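Local coordinates for type IV secretion protein Dot (Legionella pneumophila, PDB 6KS5) that acts as a deubiquitinase that regulates the association of polyubiquitin molecules with the Legionella phagosome, at residues F143-K146 with E147-K150; Y206-Y209 with C210-L213. All coordinates share one frame; numbering follows the deposited sequence.

Interaction 1 of 2, residues F143-K146 with E147-K150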
loop_
_atom_site.group_PDB
_atom_site.type_symbol
_atom_site.label_atom_id
_atom_site.label_comp_id
_atom_site.label_asym_id
_atom_site.label_seq_id
_atom_site.Cartn_x
_atom_site.Cartn_y
_atom_site.Cartn_z
ATOM N N PHE A 143 -21.804 6.867 16.928
ATOM C CA PHE A 143 -21.897 5.660 17.736
ATOM C C PHE A 143 -20.727 4.713 17.488
ATOM O O PHE A 143 -20.738 3.585 18.001
ATOM C CB PHE A 143 -23.226 4.952 17.458
ATOM C CG PHE A 143 -23.336 4.409 16.064
ATOM C CD1 PHE A 143 -23.605 5.255 15.001
ATOM C CD2 PHE A 143 -23.184 3.049 15.818
ATOM C CE1 PHE A 143 -23.706 4.766 13.724
ATOM C CE2 PHE A 143 -23.286 2.549 14.535
ATOM C CZ PHE A 143 -23.548 3.410 13.486
ATOM N N MET A 144 -19.725 5.128 16.719
ATOM C CA MET A 144 -18.591 4.282 16.378
ATOM C C MET A 144 -17.301 4.996 16.749
ATOM O O MET A 144 -17.094 6.151 16.363
ATOM C CB MET A 144 -18.586 3.931 14.883
ATOM C CG MET A 144 -19.413 2.703 14.533
ATOM S SD MET A 144 -18.818 1.887 13.037
ATOM C CE MET A 144 -19.285 3.066 11.780
ATOM N N SER A 145 -16.443 4.307 17.496
ATOM C CA SER A 145 -15.126 4.837 17.807
ATOM C C SER A 145 -14.322 5.043 16.526
ATOM O O SER A 145 -14.573 4.418 15.493
ATOM C CB SER A 145 -14.385 3.891 18.751
ATOM O OG SER A 145 -12.989 3.935 18.517
ATOM N N LYS A 146 -13.343 5.951 16.600
ATOM C CA LYS A 146 -12.503 6.217 15.435
ATOM C C LYS A 146 -11.673 4.993 15.061
ATOM O O LYS A 146 -11.426 4.740 13.876
ATOM C CB LYS A 146 -11.608 7.436 15.692
ATOM C CG LYS A 146 -10.430 7.190 16.639
ATOM C CD LYS A 146 -9.632 8.464 16.902
ATOM C CE LYS A 146 -8.767 8.332 18.149
ATOM N NZ LYS A 146 -9.446 7.556 19.229
ATOM N N GLU A 147 -11.242 4.213 16.059
ATOM C CA GLU A 147 -10.509 2.984 15.774
ATOM C C GLU A 147 -11.382 1.973 15.043
ATOM O O GLU A 147 -10.881 1.208 14.209
ATOM C CB GLU A 147 -9.963 2.380 17.069
ATOM C CG GLU A 147 -8.902 3.229 17.747
ATOM C CD GLU A 147 -9.500 4.309 18.636
ATOM O OE1 GLU A 147 -10.745 4.409 18.694
ATOM O OE2 GLU A 147 -8.727 5.061 19.273
ATOM N N GLU A 148 -12.686 1.956 15.337
ATOM C CA GLU A 148 -13.601 1.093 14.598
ATOM C C GLU A 148 -13.737 1.536 13.145
ATOM O O GLU A 148 -13.998 0.704 12.267
ATOM C CB GLU A 148 -14.968 1.073 15.282
ATOM C CG GLU A 148 -14.910 0.700 16.754
ATOM C CD GLU A 148 -16.284 0.606 17.386
ATOM O OE1 GLU A 148 -17.279 0.577 16.634
ATOM O OE2 GLU A 148 -16.369 0.555 18.633
ATOM N N LEU A 149 -13.556 2.827 12.873
ATOM C CA LEU A 149 -13.555 3.336 11.511
ATOM C C LEU A 149 -12.172 3.307 10.870
ATOM O O LEU A 149 -12.068 3.493 9.652
ATOM C CB LEU A 149 -14.107 4.769 11.485
ATOM C CG LEU A 149 -15.616 4.945 11.697
ATOM C CD1 LEU A 149 -15.903 5.772 12.937
ATOM C CD2 LEU A 149 -16.262 5.582 10.474
ATOM N N LYS A 150 -11.114 3.077 11.654
ATOM C CA LYS A 150 -9.775 2.924 11.096
ATOM C C LYS A 150 -9.519 1.521 10.561
ATOM O O LYS A 150 -8.646 1.347 9.703
ATOM C CB LYS A 150 -8.718 3.262 12.150
ATOM C CG LYS A 150 -8.527 4.745 12.410
ATOM C CD LYS A 150 -7.379 4.980 13.385
ATOM C CE LYS A 150 -7.587 6.246 14.201
ATOM N NZ LYS A 150 -6.361 6.635 14.952
#

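Interaction 2 of 2, residues Y206-Y209 with C210-L213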
loop_
_atom_site.group_PDB
_atom_site.type_symbol
_atom_site.label_atom_id
_atom_site.label_comp_id
_atom_site.label_asym_id
_atom_site.label_seq_id
_atom_site.Cartn_x
_atom_site.Cartn_y
_atom_site.Cartn_z
ATOM N N TYR A 206 -5.156 16.190 0.302
ATOM C CA TYR A 206 -4.635 15.220 -0.655
ATOM C C TYR A 206 -3.171 14.902 -0.389
ATOM O O TYR A 206 -2.773 13.730 -0.422
ATOM C CB TYR A 206 -4.806 15.747 -2.081
ATOM C CG TYR A 206 -4.407 14.772 -3.171
ATOM C CD1 TYR A 206 -4.980 13.511 -3.240
ATOM C CD2 TYR A 206 -3.475 15.120 -4.141
ATOM C CE1 TYR A 206 -4.631 12.622 -4.234
ATOM C CE2 TYR A 206 -3.122 14.232 -5.143
ATOM C CZ TYR A 206 -3.712 12.984 -5.182
ATOM O OH TYR A 206 -3.382 12.079 -6.165
ATOM N N THR A 207 -2.349 15.924 -0.127
ATOM C CA THR A 207 -0.930 15.657 0.081
ATOM C C THR A 207 -0.702 14.901 1.384
ATOM O O THR A 207 0.119 13.980 1.430
ATOM C CB THR A 207 -0.115 16.956 0.047
ATOM O OG1 THR A 207 -0.242 17.653 1.291
ATOM C CG2 THR A 207 -0.574 17.858 -1.096
ATOM N N LEU A 208 -1.442 15.251 2.442
ATOM C CA LEU A 208 -1.369 14.489 3.688
ATOM C C LEU A 208 -1.685 13.019 3.452
ATOM O O LEU A 208 -1.074 12.128 4.057
ATOM C CB LEU A 208 -2.344 15.063 4.711
ATOM C CG LEU A 208 -1.962 16.290 5.526
ATOM C CD1 LEU A 208 -3.181 16.760 6.279
ATOM C CD2 LEU A 208 -0.830 15.962 6.479
ATOM N N TYR A 209 -2.644 12.754 2.570
ATOM C CA TYR A 209 -2.998 11.385 2.232
ATOM C C TYR A 209 -1.836 10.672 1.558
ATOM O O TYR A 209 -1.520 9.524 1.900
ATOM C CB TYR A 209 -4.224 11.410 1.334
ATOM C CG TYR A 209 -4.772 10.072 0.921
ATOM C CD1 TYR A 209 -5.103 9.104 1.859
ATOM C CD2 TYR A 209 -4.998 9.793 -0.416
ATOM C CE1 TYR A 209 -5.632 7.893 1.465
ATOM C CE2 TYR A 209 -5.521 8.595 -0.814
ATOM C CZ TYR A 209 -5.838 7.648 0.122
ATOM O OH TYR A 209 -6.361 6.449 -0.306
ATOM N N CYS A 210 -1.172 11.342 0.617
ATOM C CA CYS A 210 -0.069 10.679 -0.057
ATOM C C CYS A 210 1.104 10.480 0.899
ATOM O O CYS A 210 1.828 9.487 0.802
ATOM C CB CYS A 210 0.310 11.483 -1.300
ATOM S SG CYS A 210 -1.099 11.691 -2.390
ATOM N N GLN A 211 1.275 11.371 1.869
ATOM C CA GLN A 211 2.363 11.200 2.829
ATOM C C GLN A 211 2.108 10.032 3.777
ATOM O O GLN A 211 3.059 9.432 4.294
ATOM C CB GLN A 211 2.568 12.499 3.607
ATOM C CG GLN A 211 2.946 13.647 2.702
ATOM C CD GLN A 211 3.375 14.887 3.459
ATOM O OE1 GLN A 211 2.648 15.401 4.316
ATOM N NE2 GLN A 211 4.558 15.386 3.135
ATOM N N HIS A 212 0.844 9.684 4.006
ATOM C CA HIS A 212 0.521 8.599 4.922
ATOM C C HIS A 212 0.593 7.238 4.255
ATOM O O HIS A 212 0.971 6.262 4.910
ATOM C CB HIS A 212 -0.871 8.808 5.522
ATOM C CG HIS A 212 -1.189 7.879 6.650
ATOM N ND1 HIS A 212 -0.372 7.744 7.750
ATOM C CD2 HIS A 212 -2.234 7.044 6.852
ATOM C CE1 HIS A 212 -0.902 6.867 8.584
ATOM N NE2 HIS A 212 -2.032 6.426 8.062
ATOM N N LEU A 213 0.252 7.152 2.966
ATOM C CA LEU A 213 0.343 5.882 2.256
ATOM C C LEU A 213 1.776 5.399 2.113
ATOM O O LEU A 213 1.998 4.198 1.919
ATOM C CB LEU A 213 -0.277 6.003 0.865
ATOM C CG LEU A 213 -1.758 6.344 0.770
ATOM C CD1 LEU A 213 -2.086 6.796 -0.639
ATOM C CD2 LEU A 213 -2.581 5.137 1.168
#

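Interaction 1 of 2, residues F143-K146 with E147-K150
K146 sends its CG between its own backbone N and carbonyl carbon (chi1 74°), and its chain then runs straight until a bend at chi4 turns the ammonium group to E147. E147 folds back at chi2 (84°) and lies beside the lysine, pointing the same way. K146 NZ meets E147 OE2 at 2.6 Å in a salt bridge, coming from above the carboxylate plane. K150 also runs alongside K146, its CE 3.9 Å from K146 CG, but its ammonium group goes to E162. M144, in the loop before the helix, crosses the side chain of L149 at about a right angle, with M144 CB 3.8 Å from L149 CD1. The same methyl lies against the carbonyl oxygen of S145, and L149 also packs on Y137 and Y140 of helix 130-140. E148 sets its CG against S145 CB at 3.8 Å. L149 N donates to S145 O (3.2 Å), an i to i+4 backbone bond across the start of the helix, and K150 N bonds weakly to K146 O. S145 OG accepts weakly from E147 N, a doubtful capping bond since that oxygen is less surely placed, but by position S145 is the N-cap of the short surface helix 146-150.

Interaction 2 of 2, residues Y206-Y209 with C210-L213
The Y206 ring carries C210 SG over the centre of one face, 4.1 Å from the ring centroid and 13° off the ring normal, a Cys sulfur-aromatic contact. W201 meets the same ring with the two planes inclined at about 55°, and V119 and K120 of helix 117-122 also touch the tyrosine. One turn on, the Y209 ring receives L213 CD1 over one face in a CH-pi contact. L213 CD1 stands 4.0 Å from the Y209 ring centroid, displaced toward the rim and nearest CE2 and CZ, while L213 CD2 approaches CE1.

Both tyrosines hold CG anti to the backbone N (chi1 -175° for Y206), which swings each ring toward the C-terminal end of the helix, where the residue four positions later can cover it. Each aromatic contact is an i to i+4 pair on a regular alpha-helix, and the main chain repeats that spacing. C210 N donates to Y206 O at 3.1 Å, Q211 N to T207 O at 2.9 Å and L213 N to Y209 O at 3.1 Å. H212 N instead divides its hydrogen between L208 O and Y209 O, both bonds weak.

On the less buried side, Q211 lays its CG against T207 O at 3.1 Å, and its chain stays extended beyond CG as it crosses L208 obliquely, bringing OE1 to 4.1 Å from L208 CD2. The tyrosine-bearing side faces the protein: M123 touches both tyrosine side chains, L157 of helix 155-160 and E224 of helix 222-231 pack on Y209, and L213 rests on A156 as well as E224.

Overall arrangement
Interactions 1 and 2 follow one another along the chain, in separate parts of the fold: residues 143-150 run from a loop through the whole of the short helix 146-150, whereas residues 206-213 belong to the C-terminal part of the long helix 193-214. Their centres are 20 Å apart and their nearest atoms about 8 Å, so the two do not touch. Helix 155-160 links the two: its E159 forms a long, weak ion pair with K150 of interaction 1 and comes close to H212 of interaction 2, on which A160 also packs. Interaction 1 sits at the surface, 21 Å from the centre of the chain; interaction 2 is partly buried, 12 Å from it.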